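Local coordinates for protein Cas13d (uncultured Ruminococcus sp, PDB 6IV9) that binds CRISPR RNA in a binary complex and, as a two-HEPN-domain CRISPR effector, probably processes that guide and cleaves target RNA, at residues F389-D393 with K394-S398; E459-A462 with D463-G467. The protein carries 2 engineered substitutions. One frame throughout, in Å; residues are numbered along the deposited sequence.

Interaction 1: residues F389-D393 with K394-S398. With nucleotides of chain B.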
loop_
_atom_site.group_PDB
_atom_site.type_symbol
_atom_site.label_atom_id
_atom_site.label_comp_id
_atom_site.label_asym_id
_atom_site.label_seq_id
_atom_site.Cartn_x
_atom_site.Cartn_y
_atom_site.Cartn_z
ATOM N N PHE A 389 28.784 -16.309 -3.018
ATOM C CA PHE A 389 27.700 -17.314 -2.897
ATOM C C PHE A 389 27.850 -18.151 -1.630
ATOM O O PHE A 389 26.854 -18.661 -1.141
ATOM C CB PHE A 389 27.606 -18.154 -4.166
ATOM C CG PHE A 389 28.935 -18.489 -4.778
ATOM C CD1 PHE A 389 29.651 -19.592 -4.348
ATOM C CD2 PHE A 389 29.471 -17.698 -5.769
ATOM C CE1 PHE A 389 30.874 -19.902 -4.913
ATOM C CE2 PHE A 389 30.695 -18.005 -6.329
ATOM C CZ PHE A 389 31.387 -19.112 -5.908
ATOM N N ARG A 390 29.073 -18.251 -1.121
ATOM C CA ARG A 390 29.396 -19.010 0.116
ATOM C C ARG A 390 28.662 -18.387 1.311
ATOM O O ARG A 390 28.245 -19.115 2.195
ATOM C CB ARG A 390 30.911 -19.079 0.285
ATOM C CG ARG A 390 31.454 -18.347 1.496
ATOM C CD ARG A 390 32.967 -18.285 1.475
ATOM N NE ARG A 390 33.496 -17.604 0.307
ATOM C CZ ARG A 390 34.213 -16.493 0.351
ATOM N NH1 ARG A 390 34.363 -15.751 -0.732
ATOM N NH2 ARG A 390 34.762 -16.124 1.489
ATOM N N PHE A 391 28.491 -17.066 1.290
ATOM C CA PHE A 391 27.818 -16.283 2.356
ATOM C C PHE A 391 26.318 -16.541 2.340
ATOM O O PHE A 391 25.654 -16.185 3.287
ATOM C CB PHE A 391 28.078 -14.795 2.159
ATOM C CG PHE A 391 29.528 -14.421 2.222
ATOM C CD1 PHE A 391 30.362 -14.980 3.167
ATOM C CD2 PHE A 391 30.065 -13.538 1.315
ATOM C CE1 PHE A 391 31.703 -14.641 3.208
ATOM C CE2 PHE A 391 31.401 -13.201 1.356
ATOM C CZ PHE A 391 32.215 -13.752 2.302
ATOM N N LYS A 392 25.832 -17.171 1.275
ATOM C CA LYS A 392 24.393 -17.498 1.109
ATOM C C LYS A 392 24.104 -18.879 1.704
ATOM O O LYS A 392 22.972 -19.317 1.658
ATOM C CB LYS A 392 24.009 -17.438 -0.367
ATOM C CG LYS A 392 23.895 -16.045 -0.959
ATOM C CD LYS A 392 24.079 -16.026 -2.444
ATOM C CE LYS A 392 22.813 -15.686 -3.189
ATOM N NZ LYS A 392 21.783 -15.160 -2.273
ATOM N N ASP A 393 25.127 -19.470 2.294
ATOM C CA ASP A 393 25.078 -20.810 2.915
ATOM C C ASP A 393 24.169 -20.775 4.146
ATOM O O ASP A 393 24.090 -19.739 4.783
ATOM C CB ASP A 393 26.499 -21.248 3.263
ATOM C CG ASP A 393 26.611 -22.716 3.622
ATOM O OD1 ASP A 393 25.866 -23.512 3.029
ATOM O OD2 ASP A 393 27.377 -23.028 4.533
ATOM N N LYS A 394 23.680 -21.962 4.498
ATOM C CA LYS A 394 22.731 -22.278 5.589
ATOM C C LYS A 394 23.282 -21.838 6.940
ATOM O O LYS A 394 22.492 -21.443 7.771
ATOM C CB LYS A 394 22.582 -23.796 5.689
ATOM C CG LYS A 394 21.416 -24.390 4.925
ATOM C CD LYS A 394 21.062 -25.780 5.395
ATOM C CE LYS A 394 19.954 -25.773 6.426
ATOM N NZ LYS A 394 19.966 -26.985 7.283
ATOM N N GLN A 395 24.594 -21.883 7.125
ATOM C CA GLN A 395 25.198 -21.538 8.436
ATOM C C GLN A 395 24.959 -20.073 8.801
ATOM O O GLN A 395 25.036 -19.750 9.975
ATOM C CB GLN A 395 26.685 -21.880 8.494
ATOM C CG GLN A 395 27.535 -21.244 7.416
ATOM C CD GLN A 395 29.003 -21.340 7.755
ATOM O OE1 GLN A 395 29.407 -21.173 8.898
ATOM N NE2 GLN A 395 29.822 -21.588 6.753
ATOM N N TYR A 396 24.704 -19.228 7.815
ATOM C CA TYR A 396 24.524 -17.781 8.090
ATOM C C TYR A 396 23.052 -17.394 8.234
ATOM O O TYR A 396 22.786 -16.225 8.380
ATOM C CB TYR A 396 25.181 -16.985 6.972
ATOM C CG TYR A 396 26.664 -17.191 6.898
ATOM C CD1 TYR A 396 27.498 -16.689 7.872
ATOM C CD2 TYR A 396 27.228 -17.892 5.859
ATOM C CE1 TYR A 396 28.863 -16.870 7.815
ATOM C CE2 TYR A 396 28.589 -18.091 5.789
ATOM C CZ TYR A 396 29.408 -17.579 6.768
ATOM O OH TYR A 396 30.748 -17.760 6.692
ATOM N N ASP A 397 22.141 -18.354 8.232
ATOM C CA ASP A 397 20.705 -17.999 8.265
ATOM C C ASP A 397 20.360 -17.231 9.539
ATOM O O ASP A 397 19.658 -16.254 9.432
ATOM C CB ASP A 397 19.818 -19.234 8.149
ATOM C CG ASP A 397 19.647 -19.753 6.735
ATOM O OD1 ASP A 397 20.370 -19.300 5.847
ATOM O OD2 ASP A 397 18.790 -20.612 6.545
ATOM N N SER A 398 20.859 -17.656 10.692
ATOM C CA SER A 398 20.519 -16.974 11.965
ATOM C C SER A 398 21.055 -15.539 12.015
ATOM O O SER A 398 20.493 -14.764 12.740
ATOM C CB SER A 398 20.924 -17.771 13.172
ATOM O OG SER A 398 22.307 -18.025 13.171
ATOM P P A B 46 17.740 -12.209 16.756
ATOM O OP1 A B 46 16.651 -11.663 15.912
ATOM O OP2 A B 46 17.766 -12.041 18.183
ATOM O "O5'" A B 46 17.825 -13.794 16.594
ATOM C "C5'" A B 46 17.667 -14.371 15.317
ATOM C "C4'" A B 46 18.021 -15.820 15.413
ATOM O "O4'" A B 46 19.401 -15.968 15.868
ATOM C "C3'" A B 46 17.218 -16.615 16.431
ATOM O "O3'" A B 46 15.916 -16.945 15.939
ATOM C "C2'" A B 46 18.134 -17.815 16.661
ATOM O "O2'" A B 46 18.080 -18.684 15.575
ATOM C "C1'" A B 46 19.511 -17.158 16.634
ATOM N N9 A B 46 19.949 -16.815 17.972
ATOM C C8 A B 46 19.900 -15.625 18.653
ATOM N N7 A B 46 20.369 -15.700 19.876
ATOM C C5 A B 46 20.697 -17.041 20.024
ATOM C C6 A B 46 21.204 -17.770 21.107
ATOM N N6 A B 46 21.514 -17.217 22.277
ATOM N N1 A B 46 21.405 -19.099 20.935
ATOM C C2 A B 46 21.099 -19.643 19.749
ATOM N N3 A B 46 20.598 -19.057 18.658
ATOM C C4 A B 46 20.417 -17.743 18.869
ATOM P P C B 45 22.300 -7.699 18.502
ATOM O OP1 C B 45 22.863 -8.344 19.729
ATOM O OP2 C B 45 23.167 -6.692 17.825
ATOM O "O5'" C B 45 21.978 -8.785 17.390
ATOM C "C5'" C B 45 21.229 -9.947 17.738
ATOM C "C4'" C B 45 21.306 -10.905 16.587
ATOM O "O4'" C B 45 22.597 -11.565 16.595
ATOM C "C3'" C B 45 20.336 -12.076 16.617
ATOM O "O3'" C B 45 19.074 -11.711 16.105
ATOM C "C2'" C B 45 20.986 -13.013 15.617
ATOM O "O2'" C B 45 20.881 -12.684 14.260
ATOM C "C1'" C B 45 22.462 -12.832 15.958
ATOM N N1 C B 45 22.928 -13.954 16.802
ATOM C C2 C B 45 23.135 -13.801 18.172
ATOM O O2 C B 45 23.017 -12.679 18.676
ATOM N N3 C B 45 23.515 -14.876 18.903
ATOM C C4 C B 45 23.642 -16.070 18.318
ATOM N N4 C B 45 24.016 -17.102 19.072
ATOM C C5 C B 45 23.392 -16.260 16.932
ATOM C C6 C B 45 23.044 -15.189 16.219
#
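The carbonyl oxygen of D393 is gripped twice: Y396 N donates to D393 O at 3.1 Å, reaching it from above the carbonyl plane, and R400 NH2 adds a second hydrogen bond. The first bond closes a turn of the 3-10 segment at 394-396. CG of Y396 stands anti to its carbonyl carbon (chi1 -64°), which lays the ring back along the preceding turn. Y396 CD2 comes within 3.5 Å of F391 O, while R390 O sits at the ring edge, 3.8 Å from Y396 CE2. That same CE2 meets the edge of the F391 ring, 4.4 Å from F391 CD1. Over one face of the tyrosine, toward its rim, Q395 CG rides 3.6 Å above the plane. D393 OD2 lies 3.4 Å from Q395 CG, with the carboxylate and amide planes 87° apart. An alanine in place of Y396 would remove the ring, and the carbonyl oxygens of R390 and F391 and Q395 CG would probably lose their cover. At the far end, S398 O accepts the O2' hydroxyl of cytidine 45 of chain B at 2.6 Å, a bond to a ribose group that DNA lacks. The whole loop joins helix 376-386 to helix 400-418: F391 packs on L384 of the first, M407 of the second and W451 of helix 436-464, Y396 touches M403, and R400 also binds F391 O and the D397 carboxylate.

Interaction 2: residues E459-A462 with D463-G467. With nucleotides of chain B.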
loop_
_atom_site.group_PDB
_atom_site.type_symbol
_atom_site.label_atom_id
_atom_site.label_comp_id
_atom_site.label_asym_id
_atom_site.label_seq_id
_atom_site.Cartn_x
_atom_site.Cartn_y
_atom_site.Cartn_z
ATOM N N GLU A 459 34.449 -10.496 3.541
ATOM C CA GLU A 459 34.956 -11.726 4.196
ATOM C C GLU A 459 35.130 -11.453 5.688
ATOM O O GLU A 459 34.802 -12.309 6.487
ATOM C CB GLU A 459 36.260 -12.172 3.544
ATOM C CG GLU A 459 36.098 -13.426 2.722
ATOM C CD GLU A 459 36.780 -13.436 1.370
ATOM O OE1 GLU A 459 37.856 -12.827 1.243
ATOM O OE2 GLU A 459 36.235 -14.073 0.452
ATOM N N ASN A 460 35.615 -10.269 6.021
ATOM C CA ASN A 460 35.821 -9.893 7.439
ATOM C C ASN A 460 34.474 -9.912 8.164
ATOM O O ASN A 460 34.399 -10.436 9.265
ATOM C CB ASN A 460 36.426 -8.498 7.542
ATOM C CG ASN A 460 36.841 -8.166 8.955
ATOM O OD1 ASN A 460 37.258 -9.040 9.692
ATOM N ND2 ASN A 460 36.716 -6.915 9.346
ATOM N N ILE A 461 33.442 -9.359 7.537
ATOM C CA ILE A 461 32.108 -9.325 8.186
ATOM C C ILE A 461 31.644 -10.756 8.424
ATOM O O ILE A 461 31.229 -11.040 9.516
ATOM C CB ILE A 461 31.094 -8.607 7.282
ATOM C CG1 ILE A 461 31.273 -7.093 7.266
ATOM C CG2 ILE A 461 29.687 -9.001 7.675
ATOM C CD1 ILE A 461 30.571 -6.425 6.139
ATOM N N ALA A 462 31.773 -11.614 7.419
ATOM C CA ALA A 462 31.322 -13.022 7.498
ATOM C C ALA A 462 32.059 -13.750 8.626
ATOM O O ALA A 462 31.443 -14.553 9.285
ATOM C CB ALA A 462 31.518 -13.705 6.179
ATOM N N ASP A 463 33.330 -13.431 8.830
ATOM C CA ASP A 463 34.183 -14.012 9.902
ATOM C C ASP A 463 33.647 -13.618 11.281
ATOM O O ASP A 463 33.913 -14.323 12.232
ATOM C CB ASP A 463 35.637 -13.570 9.761
ATOM C CG ASP A 463 36.388 -14.249 8.634
ATOM O OD1 ASP A 463 35.851 -15.195 8.055
ATOM O OD2 ASP A 463 37.502 -13.822 8.356
ATOM N N HIS A 464 32.985 -12.476 11.387
ATOM C CA HIS A 464 32.481 -12.044 12.713
ATOM C C HIS A 464 31.016 -12.411 12.888
ATOM O O HIS A 464 30.497 -12.169 13.956
ATOM C CB HIS A 464 32.621 -10.535 12.872
ATOM C CG HIS A 464 34.010 -10.064 13.108
ATOM N ND1 HIS A 464 34.915 -9.946 12.110
ATOM C CD2 HIS A 464 34.632 -9.667 14.226
ATOM C CE1 HIS A 464 36.041 -9.500 12.595
ATOM N NE2 HIS A 464 35.890 -9.314 13.878
ATOM N N MET A 465 30.401 -12.965 11.853
ATOM C CA MET A 465 28.957 -13.275 11.921
ATOM C C MET A 465 28.718 -14.645 12.557
ATOM O O MET A 465 28.353 -15.569 11.869
ATOM C CB MET A 465 28.294 -13.132 10.550
ATOM C CG MET A 465 28.213 -11.689 10.097
ATOM S SD MET A 465 27.182 -10.661 11.158
ATOM C CE MET A 465 28.388 -9.802 12.150
ATOM N N ASN A 466 28.930 -14.721 13.863
ATOM C CA ASN A 466 28.678 -15.956 14.641
ATOM C C ASN A 466 28.265 -15.558 16.053
ATOM O O ASN A 466 28.595 -14.470 16.464
ATOM C CB ASN A 466 29.854 -16.931 14.612
ATOM C CG ASN A 466 31.089 -16.375 15.274
ATOM O OD1 ASN A 466 31.125 -16.237 16.479
ATOM N ND2 ASN A 466 32.090 -16.049 14.489
ATOM N N GLY A 467 27.608 -16.467 16.757
ATOM C CA GLY A 467 27.095 -16.209 18.106
ATOM C C GLY A 467 28.184 -15.857 19.097
ATOM O O GLY A 467 27.938 -15.008 19.933
ATOM P P C B 45 22.300 -7.699 18.502
ATOM O OP1 C B 45 22.863 -8.344 19.729
ATOM O OP2 C B 45 23.167 -6.692 17.825
ATOM O "O5'" C B 45 21.978 -8.785 17.390
ATOM C "C5'" C B 45 21.229 -9.947 17.738
ATOM C "C4'" C B 45 21.306 -10.905 16.587
ATOM O "O4'" C B 45 22.597 -11.565 16.595
ATOM C "C3'" C B 45 20.336 -12.076 16.617
ATOM O "O3'" C B 45 19.074 -11.711 16.105
ATOM C "C2'" C B 45 20.986 -13.013 15.617
ATOM O "O2'" C B 45 20.881 -12.684 14.260
ATOM C "C1'" C B 45 22.462 -12.832 15.958
ATOM N N1 C B 45 22.928 -13.954 16.802
ATOM C C2 C B 45 23.135 -13.801 18.172
ATOM O O2 C B 45 23.017 -12.679 18.676
ATOM N N3 C B 45 23.515 -14.876 18.903
ATOM C C4 C B 45 23.642 -16.070 18.318
ATOM N N4 C B 45 24.016 -17.102 19.072
ATOM C C5 C B 45 23.392 -16.260 16.932
ATOM C C6 C B 45 23.044 -15.189 16.219
HETATM O O HOH W 1 31.416 -16.613 11.219
#
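N460 and H464 stand one helical turn apart with their flat groups nearly perpendicular, amide and imidazole planes 87° from each other. The ring turns its ND1 edge back to the helix: H464 ND1 donates to N460 O at 2.9 Å, almost straight at 175°, with the oxygen in the ring plane. With CG anti to the carbonyl carbon (chi1 -74°), the imidazole folds back to N460 O, and beside it H464 CE1 approaches N460 OD1 to 3.2 Å. I461 and M465 are arranged differently, lying alongside one another and pointing the same way, I461 CG2 being 3.9 Å from M465 CG. The backbone beneath them changes as the helix ends. D463 N still reaches E459 O, four residues back, but H464 N makes its better bond to I461 O, and M465 N binds A462 O at 3.2 Å. A water also donates to A462 O, at 2.8 Å. M465 then centres an inverse gamma turn, after which N466 is the N-cap of helix 467-475, its OD1 taking the N-H of V469, and G467 CA lies 3.3 Å from N4 of cytidine 45 of chain B. I461 and M465 pack on L406 of helix 400-418, while N460 and I461 touch M347, and H464 and M465 touch L343, of helix 338-347.

Interaction 1 is a surface contact in the loop between helices 376-386 and 400-418; interaction 2, the end of helix 436-464, is partly buried, with I461, A462 and M465 inside. They meet directly, R390 NH2 making a 2.7 Å salt bridge to E459 OE2 and F391 packing against A462, so the loop is held to the helix end by charge and by an aromatic ring. Both lean on helix 400-418. In 389-398 an arginine from that helix ties up carbonyls; in 459-467 the H464 ring and a water take up carbonyls of N460 and A462 as the helix ends. Both also reach cytidine 45 of chain B, one at its ribose, the other beside its base.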